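Local coordinates for carbohydrate deacetylase Agd3 (Neosartorya fumigata, PDB 6NWZ), which probably removes N-acetyl groups from the exopolysaccharide galactosaminogalactan in a metal-dependent hydrolysis and is required for biofilm formation by the fungus, at residues Asp256-Thr261 with Arg372-Pro377; Gly280-Val285 with Asp381-Ile386; Ile310-Ser315 with Gln366-Leu371; Tyr358-Ala363 with His388-Glu393. All blocks are in the same frame, centred on the assembly; numbering follows the deposited sequence.

Interaction 1. Residues Asp256-Thr261 with Arg372-Pro377; sequences DMFLVT and RWWTTP. With ZN (zinc ion), chain L.
M257 and F258 both close on the indole of W374, and the heart of the meeting is a Met-aromatic contact between the end of strand 252-257 and helix 369-375. The sulfur comes in at the rim of the ring, near its plane: M257 SD is 3.4 Å from W374 NE1, and the indole N-H turns to it in a weak hydrogen bond bent to 145°. M257 starts out with CG anti to its own N (chi1 -176°), then bends twice, which brings its methyl CE alongside W374 CZ2 at 4.0 Å. F258 approaches the same pyrrole half of the indole with its far end, CZ lying 3.4 Å from W374 CD1. The two ring planes lie oblique to each other, at 47°. W373, the residue before it in the helix, lays CZ3 over one face of W374, toward the rim, while H304 meets W374 and W413 meets F258, each edge-to-face, so this side is packed with aromatic rings and buried.

The other side is looser. A type II turn from D256 to L259, closed by L259 N to D256 O at 3.1 Å, carries the chain away from the helix, and V260 lies at the surface. On the helix, R372 is exposed; its CB is directed away from the strand, and its NH1 is held by a salt bridge to D369 and by the carbonyl of Q366. The residue just before M257 belongs to a metal site of this deacetylase: D256 binds the zinc ion through OD1 at 2.0 Å.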
# COMPACT_ATOMS: atom_id res chain seq x y z
N ASP A 256 4.20 -21.51 -2.56
CA ASP A 256 4.15 -22.96 -2.40
C ASP A 256 3.50 -23.67 -3.59
O ASP A 256 2.99 -24.79 -3.44
CB ASP A 256 3.42 -23.35 -1.11
CG ASP A 256 4.11 -22.83 0.13
OD1 ASP A 256 5.11 -22.10 0.00
OD2 ASP A 256 3.64 -23.15 1.24
N MET A 257 3.52 -23.07 -4.77
CA MET A 257 2.96 -23.74 -5.94
C MET A 257 3.79 -24.97 -6.29
O MET A 257 5.02 -24.94 -6.29
CB MET A 257 2.90 -22.80 -7.14
CG MET A 257 2.24 -23.40 -8.38
SD MET A 257 0.51 -23.91 -8.15
CE MET A 257 -0.23 -22.35 -7.67
N PHE A 258 3.08 -26.06 -6.59
CA PHE A 258 3.54 -27.42 -6.87
C PHE A 258 3.83 -28.20 -5.59
O PHE A 258 4.10 -29.39 -5.67
CB PHE A 258 4.79 -27.48 -7.78
CG PHE A 258 4.52 -27.08 -9.21
CD1 PHE A 258 4.14 -28.03 -10.14
CD2 PHE A 258 4.64 -25.76 -9.61
CE1 PHE A 258 3.89 -27.67 -11.45
CE2 PHE A 258 4.39 -25.40 -10.92
CZ PHE A 258 4.01 -26.35 -11.84
N LEU A 259 3.77 -27.58 -4.42
CA LEU A 259 3.98 -28.28 -3.16
C LEU A 259 2.66 -28.82 -2.62
O LEU A 259 1.57 -28.42 -3.02
CB LEU A 259 4.62 -27.36 -2.12
CG LEU A 259 6.05 -26.87 -2.34
CD1 LEU A 259 6.52 -26.04 -1.15
CD2 LEU A 259 6.98 -28.03 -2.60
N VAL A 260 2.78 -29.75 -1.67
CA VAL A 260 1.67 -30.24 -0.86
C VAL A 260 1.81 -29.63 0.52
O VAL A 260 2.89 -29.67 1.12
CB VAL A 260 1.65 -31.78 -0.79
CG1 VAL A 260 0.53 -32.26 0.12
CG2 VAL A 260 1.51 -32.38 -2.18
N THR A 261 0.72 -29.06 1.03
CA THR A 261 0.73 -28.44 2.35
C THR A 261 -0.25 -29.18 3.25
O THR A 261 -1.29 -29.65 2.79
CB THR A 261 0.38 -26.94 2.29
OG1 THR A 261 -0.97 -26.78 1.86
CG2 THR A 261 1.31 -26.19 1.33
N ARG A 372 1.97 -29.51 -16.85
CA ARG A 372 1.52 -29.35 -18.23
C ARG A 372 0.49 -28.23 -18.35
O ARG A 372 0.43 -27.56 -19.39
CB ARG A 372 0.93 -30.66 -18.75
CG ARG A 372 1.89 -31.83 -18.73
CD ARG A 372 1.39 -32.97 -19.60
NE ARG A 372 0.00 -33.33 -19.31
CZ ARG A 372 -0.37 -34.14 -18.32
NH1 ARG A 372 0.55 -34.67 -17.52
NH2 ARG A 372 -1.65 -34.41 -18.13
N TRP A 373 -0.31 -28.00 -17.31
CA TRP A 373 -1.21 -26.86 -17.32
C TRP A 373 -0.44 -25.55 -17.23
O TRP A 373 -0.68 -24.63 -18.02
CB TRP A 373 -2.23 -26.97 -16.19
CG TRP A 373 -3.31 -25.94 -16.29
CD1 TRP A 373 -4.50 -26.07 -16.94
CD2 TRP A 373 -3.30 -24.62 -15.73
NE1 TRP A 373 -5.24 -24.91 -16.81
CE2 TRP A 373 -4.52 -24.01 -16.07
CE3 TRP A 373 -2.37 -23.91 -14.96
CZ2 TRP A 373 -4.84 -22.71 -15.68
CZ3 TRP A 373 -2.69 -22.62 -14.58
CH2 TRP A 373 -3.91 -22.04 -14.94
N TRP A 374 0.49 -25.45 -16.27
CA TRP A 374 1.24 -24.21 -16.10
C TRP A 374 2.10 -23.90 -17.31
O TRP A 374 2.28 -22.72 -17.66
CB TRP A 374 2.10 -24.27 -14.84
CG TRP A 374 1.39 -23.84 -13.61
CD1 TRP A 374 1.15 -24.59 -12.49
CD2 TRP A 374 0.79 -22.56 -13.37
NE1 TRP A 374 0.46 -23.85 -11.56
CE2 TRP A 374 0.22 -22.60 -12.08
CE3 TRP A 374 0.69 -21.39 -14.12
CZ2 TRP A 374 -0.44 -21.51 -11.53
CZ3 TRP A 374 0.03 -20.31 -13.57
CH2 TRP A 374 -0.53 -20.38 -12.28
N THR A 375 2.66 -24.92 -17.96
CA THR A 375 3.52 -24.70 -19.11
C THR A 375 2.76 -24.36 -20.38
O THR A 375 3.38 -23.91 -21.35
CB THR A 375 4.40 -25.93 -19.35
OG1 THR A 375 3.58 -27.09 -19.51
CG2 THR A 375 5.34 -26.14 -18.18
N THR A 376 1.44 -24.55 -20.40
CA THR A 376 0.63 -24.13 -21.54
C THR A 376 0.68 -22.62 -21.66
O THR A 376 0.35 -21.92 -20.69
CB THR A 376 -0.81 -24.61 -21.39
OG1 THR A 376 -0.83 -26.03 -21.21
CG2 THR A 376 -1.62 -24.24 -22.62
N PRO A 377 1.09 -22.07 -22.81
CA PRO A 377 1.34 -20.62 -22.87
C PRO A 377 0.14 -19.77 -22.47
O PRO A 377 0.30 -18.77 -21.76
CB PRO A 377 1.74 -20.40 -24.33
CG PRO A 377 2.31 -21.71 -24.75
CD PRO A 377 1.48 -22.75 -24.05
ZN ZN L . 6.41 -21.16 1.18

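Interaction 2. Residues Gly280-Val285 with Asp381-Ile386; sequences GISAWV and DAFGHI
S282 OG is held by its own helix and pressed by an aromatic edge: it hydrogen-bonds to the carbonyl of M278, one turn back, and lies in the plane of the F383 ring, off its rim. F383 CE1 and CZ are each 3.5 Å from S282 OG, so the oxygen straddles one side of the hexagon. F383 sits just before strand 384-387, and with chi1 at -65° its CG stands anti to the carbonyl carbon; the ring then reaches across to helix 275-289. On the far side of CZ, F383 CE2 meets I281 CG2 at 4.0 Å. That methyl is the branch of I281 anti to the backbone N. The I281 and F383 side chains cross at about a right angle, and the methyl too comes to the edge of the ring.

Here a helix of the deacetylase domain packs against the approach to a parallel strand, since 384-387 runs between strands 300-304 and 424-426. Helix 369-375 joins in with two tryptophans: W374 meets F383 edge-to-face, and W373 touches both S282 and F383.

The chemistry is modest. With the hydroxyl already engaged at M278, what faces F383 is an oxygen against ring C-H groups, consistent with a mild electrostatic attraction between partial charges of opposite sign; the rest is dispersion between an aromatic rim and a methyl group.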
# COMPACT_ATOMS: atom_id res chain seq x y z
N GLY A 280 -10.56 -22.78 -12.64
CA GLY A 280 -11.49 -21.87 -12.00
C GLY A 280 -10.87 -20.51 -11.72
O GLY A 280 -11.51 -19.47 -11.92
N ILE A 281 -9.62 -20.50 -11.26
CA ILE A 281 -8.95 -19.23 -10.99
C ILE A 281 -8.73 -18.46 -12.29
O ILE A 281 -8.91 -17.24 -12.34
CB ILE A 281 -7.62 -19.48 -10.25
CG1 ILE A 281 -7.87 -20.29 -8.97
CG2 ILE A 281 -6.93 -18.16 -9.95
CD1 ILE A 281 -8.68 -19.55 -7.93
N SER A 282 -8.34 -19.16 -13.36
CA SER A 282 -8.10 -18.49 -14.64
C SER A 282 -9.37 -17.82 -15.15
O SER A 282 -9.35 -16.66 -15.57
CB SER A 282 -7.57 -19.48 -15.67
OG SER A 282 -6.35 -20.05 -15.26
N ALA A 283 -10.49 -18.55 -15.13
CA ALA A 283 -11.75 -18.00 -15.62
C ALA A 283 -12.19 -16.81 -14.77
O ALA A 283 -12.92 -15.94 -15.26
CB ALA A 283 -12.82 -19.08 -15.63
N TRP A 284 -11.76 -16.76 -13.52
CA TRP A 284 -12.20 -15.72 -12.59
C TRP A 284 -11.39 -14.44 -12.71
O TRP A 284 -11.89 -13.38 -12.31
CB TRP A 284 -12.14 -16.27 -11.16
CG TRP A 284 -12.25 -15.24 -10.09
CD1 TRP A 284 -13.40 -14.71 -9.57
CD2 TRP A 284 -11.17 -14.62 -9.38
NE1 TRP A 284 -13.09 -13.79 -8.58
CE2 TRP A 284 -11.73 -13.72 -8.45
CE3 TRP A 284 -9.77 -14.74 -9.46
CZ2 TRP A 284 -10.94 -12.95 -7.60
CZ3 TRP A 284 -9.00 -13.98 -8.61
CH2 TRP A 284 -9.59 -13.09 -7.69
N VAL A 285 -10.18 -14.50 -13.27
CA VAL A 285 -9.35 -13.29 -13.36
C VAL A 285 -9.99 -12.22 -14.24
O VAL A 285 -10.08 -11.06 -13.79
CB VAL A 285 -7.92 -13.66 -13.79
CG1 VAL A 285 -7.12 -12.41 -14.10
CG2 VAL A 285 -7.24 -14.46 -12.70
N ASP A 381 0.97 -17.29 -19.42
CA ASP A 381 1.04 -15.86 -19.68
C ASP A 381 -0.11 -15.08 -19.06
O ASP A 381 -0.12 -13.85 -19.16
CB ASP A 381 1.08 -15.62 -21.19
CG ASP A 381 2.36 -16.13 -21.83
OD1 ASP A 381 3.42 -16.11 -21.16
OD2 ASP A 381 2.32 -16.56 -23.01
N ALA A 382 -1.05 -15.74 -18.39
CA ALA A 382 -2.10 -15.04 -17.68
C ALA A 382 -1.73 -14.75 -16.23
O ALA A 382 -2.46 -14.00 -15.56
CB ALA A 382 -3.40 -15.84 -17.74
N PHE A 383 -0.63 -15.30 -15.73
CA PHE A 383 -0.22 -15.14 -14.34
C PHE A 383 1.19 -14.59 -14.26
O PHE A 383 1.95 -14.61 -15.24
CB PHE A 383 -0.29 -16.49 -13.59
CG PHE A 383 -1.68 -17.05 -13.46
CD1 PHE A 383 -2.32 -17.62 -14.55
CD2 PHE A 383 -2.34 -17.02 -12.25
CE1 PHE A 383 -3.59 -18.14 -14.43
CE2 PHE A 383 -3.62 -17.54 -12.12
CZ PHE A 383 -4.24 -18.10 -13.21
N GLY A 384 1.54 -14.08 -13.08
CA GLY A 384 2.92 -13.74 -12.78
C GLY A 384 3.68 -14.93 -12.21
O GLY A 384 3.10 -15.85 -11.64
N HIS A 385 5.00 -14.90 -12.36
CA HIS A 385 5.82 -16.03 -11.96
C HIS A 385 7.10 -15.55 -11.29
O HIS A 385 7.74 -14.60 -11.76
CB HIS A 385 6.14 -16.92 -13.17
CG HIS A 385 4.93 -17.36 -13.92
ND1 HIS A 385 4.22 -18.49 -13.60
CD2 HIS A 385 4.26 -16.78 -14.95
CE1 HIS A 385 3.19 -18.61 -14.42
NE2 HIS A 385 3.19 -17.58 -15.25
N ILE A 386 7.46 -16.21 -10.19
CA ILE A 386 8.68 -15.89 -9.45
C ILE A 386 9.11 -17.15 -8.71
O ILE A 386 8.31 -18.05 -8.46
CB ILE A 386 8.44 -14.70 -8.49
CG1 ILE A 386 9.78 -14.16 -7.96
CG2 ILE A 386 7.50 -15.11 -7.36
CD1 ILE A 386 9.62 -13.14 -6.86

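Interaction 3. Residues Ile310-Ser315 with Gln366-Leu371; sequences IEQSSS and QLDDLL
D368 and Q312 meet because both extend CG anti to the backbone N, at chi1 -167° and 173° respectively. The carboxylate of D368 is thereby carried toward helix 306-313, while Q312 presents its aliphatic stem and then bends at the next bond, turning its amide aside. D368 OD2 lies 3.2 Å from Q312 CB and equally near Q312 CG, so it is the two methylenes that touch the acid, the chains crossing at about a right angle. The charge itself is answered elsewhere, by a salt bridge from OD2 to R272 and a weak bond from N309.

The other oxygen has a different task. D368 is the N-cap of helix 369-375: its OD1 accepts from L370 N at 2.9 Å, on the anti side and out of the carboxylate plane, with an N-H...O angle of 137°. The first turn of this helix starts beside the last turn of 306-313. There S313 OG comes within 3.6 Å of L367 CB, but its bond goes to the carbonyl of C364, a half-cystine paired with C323, whose side chain also touches S313. L367 is exposed, and its CD1 reaches the outer side of the contact, 4.1 Å from S313 O.

Two serines finish the end of 306-313. S314 N and OG reach I310 O from opposite faces of its plane, OG at 2.8 Å. S315 also gives two bonds to Q312 O, from its N at 3.0 Å and from its OG at 2.6 Å, this second one in the carbonyl plane.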
# COMPACT_ATOMS: atom_id res chain seq x y z
N ILE A 310 8.94 -32.37 -9.42
CA ILE A 310 9.64 -33.63 -9.58
C ILE A 310 9.06 -34.70 -8.66
O ILE A 310 8.93 -35.86 -9.05
CB ILE A 310 11.15 -33.44 -9.35
CG1 ILE A 310 11.69 -32.29 -10.20
CG2 ILE A 310 11.90 -34.73 -9.65
CD1 ILE A 310 11.59 -32.52 -11.70
N GLU A 311 8.71 -34.32 -7.43
CA GLU A 311 8.19 -35.30 -6.48
C GLU A 311 6.83 -35.84 -6.92
O GLU A 311 6.55 -37.03 -6.76
CB GLU A 311 8.10 -34.70 -5.08
CG GLU A 311 9.46 -34.38 -4.47
CD GLU A 311 9.39 -34.22 -2.96
OE1 GLU A 311 10.20 -34.86 -2.25
OE2 GLU A 311 8.53 -33.45 -2.48
N GLN A 312 5.99 -34.97 -7.49
CA GLN A 312 4.70 -35.44 -7.99
C GLN A 312 4.88 -36.40 -9.16
O GLN A 312 4.23 -37.45 -9.20
CB GLN A 312 3.84 -34.24 -8.40
CG GLN A 312 2.54 -34.62 -9.09
CD GLN A 312 1.64 -35.47 -8.21
OE1 GLN A 312 1.14 -35.02 -7.18
NE2 GLN A 312 1.41 -36.72 -8.62
N SER A 313 5.75 -36.07 -10.11
CA SER A 313 6.02 -36.99 -11.21
C SER A 313 6.59 -38.31 -10.71
O SER A 313 6.31 -39.36 -11.29
CB SER A 313 6.98 -36.35 -12.21
OG SER A 313 6.39 -35.24 -12.85
N SER A 314 7.38 -38.27 -9.64
CA SER A 314 7.97 -39.47 -9.07
C SER A 314 7.04 -40.17 -8.09
O SER A 314 7.49 -41.08 -7.39
CB SER A 314 9.28 -39.13 -8.36
OG SER A 314 10.12 -38.35 -9.19
N SER A 315 5.77 -39.76 -8.02
CA SER A 315 4.84 -40.35 -7.06
C SER A 315 4.54 -41.82 -7.37
O SER A 315 4.13 -42.55 -6.46
CB SER A 315 3.55 -39.55 -7.02
OG SER A 315 2.95 -39.49 -8.31
N GLN A 366 6.87 -33.45 -17.35
CA GLN A 366 5.57 -33.51 -18.02
C GLN A 366 4.61 -34.53 -17.39
O GLN A 366 3.41 -34.46 -17.69
CB GLN A 366 5.76 -33.84 -19.50
CG GLN A 366 6.54 -32.80 -20.28
CD GLN A 366 5.78 -31.50 -20.47
OE1 GLN A 366 4.55 -31.47 -20.38
NE2 GLN A 366 6.50 -30.42 -20.73
N LEU A 367 5.09 -35.45 -16.55
CA LEU A 367 4.20 -36.41 -15.91
C LEU A 367 3.27 -35.76 -14.88
O LEU A 367 2.35 -36.43 -14.41
CB LEU A 367 5.01 -37.52 -15.24
CG LEU A 367 5.85 -38.40 -16.16
CD1 LEU A 367 6.51 -39.53 -15.38
CD2 LEU A 367 4.99 -38.96 -17.29
N ASP A 368 3.50 -34.50 -14.53
CA ASP A 368 2.66 -33.77 -13.58
C ASP A 368 1.58 -33.01 -14.36
O ASP A 368 1.90 -32.12 -15.16
CB ASP A 368 3.52 -32.79 -12.77
CG ASP A 368 2.80 -32.22 -11.56
OD1 ASP A 368 1.55 -32.08 -11.58
OD2 ASP A 368 3.49 -31.89 -10.57
N ASP A 369 0.32 -33.37 -14.13
CA ASP A 369 -0.79 -32.69 -14.81
C ASP A 369 -0.78 -31.19 -14.51
O ASP A 369 -1.12 -30.38 -15.37
CB ASP A 369 -2.12 -33.30 -14.39
CG ASP A 369 -2.27 -34.75 -14.82
OD1 ASP A 369 -1.24 -35.38 -15.15
OD2 ASP A 369 -3.41 -35.26 -14.84
N LEU A 370 -0.39 -30.82 -13.29
CA LEU A 370 -0.34 -29.41 -12.93
C LEU A 370 0.75 -28.68 -13.70
O LEU A 370 0.59 -27.50 -14.03
CB LEU A 370 -0.13 -29.27 -11.42
CG LEU A 370 -0.07 -27.85 -10.86
CD1 LEU A 370 -1.32 -27.08 -11.24
CD2 LEU A 370 0.12 -27.88 -9.36
N LEU A 371 1.87 -29.36 -13.99
CA LEU A 371 2.93 -28.71 -14.76
C LEU A 371 2.51 -28.48 -16.20
O LEU A 371 2.70 -27.38 -16.74
CB LEU A 371 4.21 -29.55 -14.72
CG LEU A 371 5.29 -28.75 -15.45
CD1 LEU A 371 6.23 -28.09 -14.45
CD2 LEU A 371 6.05 -29.60 -16.45

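Interaction 4. Residues Tyr358-Ala363 with His388-Glu393. With ZN (zinc ion), chain L.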
# COMPACT_ATOMS: atom_id res chain seq x y z
N TYR A 358 20.93 -29.65 -11.54
CA TYR A 358 19.62 -30.02 -12.06
C TYR A 358 19.77 -30.89 -13.30
O TYR A 358 20.34 -30.46 -14.31
CB TYR A 358 18.80 -28.77 -12.39
CG TYR A 358 17.38 -29.08 -12.81
CD1 TYR A 358 17.08 -29.38 -14.14
CD2 TYR A 358 16.35 -29.10 -11.89
CE1 TYR A 358 15.79 -29.67 -14.52
CE2 TYR A 358 15.05 -29.39 -12.27
CZ TYR A 358 14.78 -29.68 -13.59
OH TYR A 358 13.49 -29.98 -13.98
N ASP A 359 19.26 -32.13 -13.22
CA ASP A 359 19.49 -33.11 -14.28
C ASP A 359 18.24 -33.93 -14.58
O ASP A 359 18.35 -35.10 -14.96
CB ASP A 359 20.64 -34.05 -13.91
CG ASP A 359 20.47 -34.68 -12.53
OD1 ASP A 359 19.34 -34.71 -12.00
OD2 ASP A 359 21.49 -35.15 -11.97
N TRP A 360 17.06 -33.35 -14.41
CA TRP A 360 15.83 -34.09 -14.66
C TRP A 360 15.34 -33.85 -16.08
O TRP A 360 15.57 -32.79 -16.68
CB TRP A 360 14.75 -33.69 -13.65
CG TRP A 360 14.97 -34.29 -12.29
CD1 TRP A 360 14.62 -35.55 -11.89
CD2 TRP A 360 15.60 -33.67 -11.16
NE1 TRP A 360 14.98 -35.75 -10.58
CE2 TRP A 360 15.59 -34.61 -10.11
CE3 TRP A 360 16.17 -32.42 -10.94
CZ2 TRP A 360 16.12 -34.33 -8.85
CZ3 TRP A 360 16.70 -32.14 -9.69
CH2 TRP A 360 16.67 -33.09 -8.66
N THR A 361 14.67 -34.86 -16.62
CA THR A 361 14.20 -34.84 -18.00
C THR A 361 12.97 -33.94 -18.14
O THR A 361 12.18 -33.77 -17.21
CB THR A 361 13.85 -36.25 -18.46
OG1 THR A 361 14.91 -37.14 -18.10
CG2 THR A 361 13.65 -36.30 -19.97
N VAL A 362 12.82 -33.37 -19.34
CA VAL A 362 11.57 -32.70 -19.68
C VAL A 362 10.41 -33.68 -19.58
O VAL A 362 9.35 -33.36 -19.03
CB VAL A 362 11.66 -32.08 -21.09
CG1 VAL A 362 10.28 -31.68 -21.58
CG2 VAL A 362 12.57 -30.87 -21.07
N ALA A 363 10.60 -34.91 -20.09
CA ALA A 363 9.56 -35.93 -19.99
C ALA A 363 9.21 -36.24 -18.54
O ALA A 363 8.05 -36.54 -18.23
CB ALA A 363 9.99 -37.20 -20.71
N HIS A 388 10.34 -19.52 -5.66
CA HIS A 388 10.12 -19.71 -4.23
C HIS A 388 11.09 -20.76 -3.67
O HIS A 388 10.77 -21.46 -2.71
CB HIS A 388 8.67 -20.10 -3.97
CG HIS A 388 8.24 -19.94 -2.54
ND1 HIS A 388 8.50 -18.80 -1.81
CD2 HIS A 388 7.54 -20.76 -1.72
CE1 HIS A 388 8.00 -18.93 -0.59
NE2 HIS A 388 7.41 -20.11 -0.52
N THR A 389 12.28 -20.85 -4.28
CA THR A 389 13.31 -21.86 -4.05
C THR A 389 12.89 -23.25 -4.52
O THR A 389 11.69 -23.51 -4.73
CB THR A 389 13.74 -21.93 -2.58
OG1 THR A 389 12.68 -22.47 -1.78
CG2 THR A 389 14.12 -20.56 -2.07
N PHE A 390 13.86 -24.14 -4.70
CA PHE A 390 13.57 -25.43 -5.33
C PHE A 390 12.83 -26.36 -4.38
O PHE A 390 11.72 -26.81 -4.69
CB PHE A 390 14.88 -26.06 -5.83
CG PHE A 390 14.67 -27.27 -6.71
CD1 PHE A 390 14.02 -27.16 -7.92
CD2 PHE A 390 15.14 -28.51 -6.31
CE1 PHE A 390 13.84 -28.27 -8.73
CE2 PHE A 390 14.96 -29.63 -7.12
CZ PHE A 390 14.31 -29.51 -8.32
N THR A 391 13.41 -26.64 -3.22
CA THR A 391 12.86 -27.63 -2.30
C THR A 391 12.12 -27.01 -1.12
O THR A 391 11.61 -27.75 -0.27
CB THR A 391 13.98 -28.54 -1.77
OG1 THR A 391 14.70 -27.86 -0.74
CG2 THR A 391 14.93 -28.88 -2.89
N HIS A 392 12.06 -25.68 -1.05
CA HIS A 392 11.43 -24.96 0.07
C HIS A 392 12.19 -25.19 1.38
O HIS A 392 11.60 -25.15 2.46
CB HIS A 392 9.96 -25.34 0.22
CG HIS A 392 9.18 -24.40 1.09
ND1 HIS A 392 9.34 -24.36 2.46
CD2 HIS A 392 8.25 -23.47 0.79
CE1 HIS A 392 8.54 -23.44 2.97
NE2 HIS A 392 7.86 -22.89 1.98
N GLU A 393 13.50 -25.42 1.29
CA GLU A 393 14.31 -25.60 2.49
C GLU A 393 14.40 -24.29 3.27
O GLU A 393 14.68 -23.23 2.70
CB GLU A 393 15.72 -26.07 2.12
CG GLU A 393 16.66 -26.21 3.31
CD GLU A 393 18.07 -26.59 2.91
OE1 GLU A 393 18.36 -26.61 1.69
OE2 GLU A 393 18.91 -26.86 3.80
ZN ZN L . 6.41 -21.16 1.18
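The F390 ring meets both Y358 and W360 with its CE1-CZ-CE2 end, while those two lie against each other, and the two partners are turned quite differently against it. The planes of Y358 and F390 stand at 84°, their centroids 6.0 Å apart, with F390 CE1 coming to the edge of the tyrosine, 3.9 Å from Y358 CE2. W360 is tilted 32° from F390 and crosses it obliquely, W360 CZ3 meeting F390 CZ at 3.8 Å. The third side of the triangle is closed within 358-363, where W360 CE3 lies over one face of the Y358 ring, near its rim.

Together the three form an aromatic cluster, backed by I310 of helix 306-313. The polar ends point elsewhere: Y358 OH bonds Q416, and W360 NE1 the carbonyl of G326. F390 gets there with CG anti to its backbone N (chi1 -170°), projecting from a loop that has no regular structure. Two residues to each side along that loop sit H388 and H392, whose NE2 atoms bind the zinc ion at 2.2 Å and 2.4 Å.

Overall arrangement
One zinc ion joins interactions 1 and 4, whose centres are 12 Å apart: D256 comes from the first, H388 and H392 from the second, and together they make up the protein ligands of the site. One aspartate and two histidines on a metal are as in CE4-type polysaccharide deacetylases, consistent with this being the active-site metal. Helix 369-375 is common to interactions 1 and 3, whose centres are about 9 Å apart. Interaction 2 also touches interaction 1, W374 CZ3 lying 3.7 Å from F383 CG. I310 ties interaction 3 to interaction 4, its CG2 3.4 Å from W360 NE1. Interactions 2 and 4 are linked by sequence alone, strand 384-387 leading into the metal-binding loop.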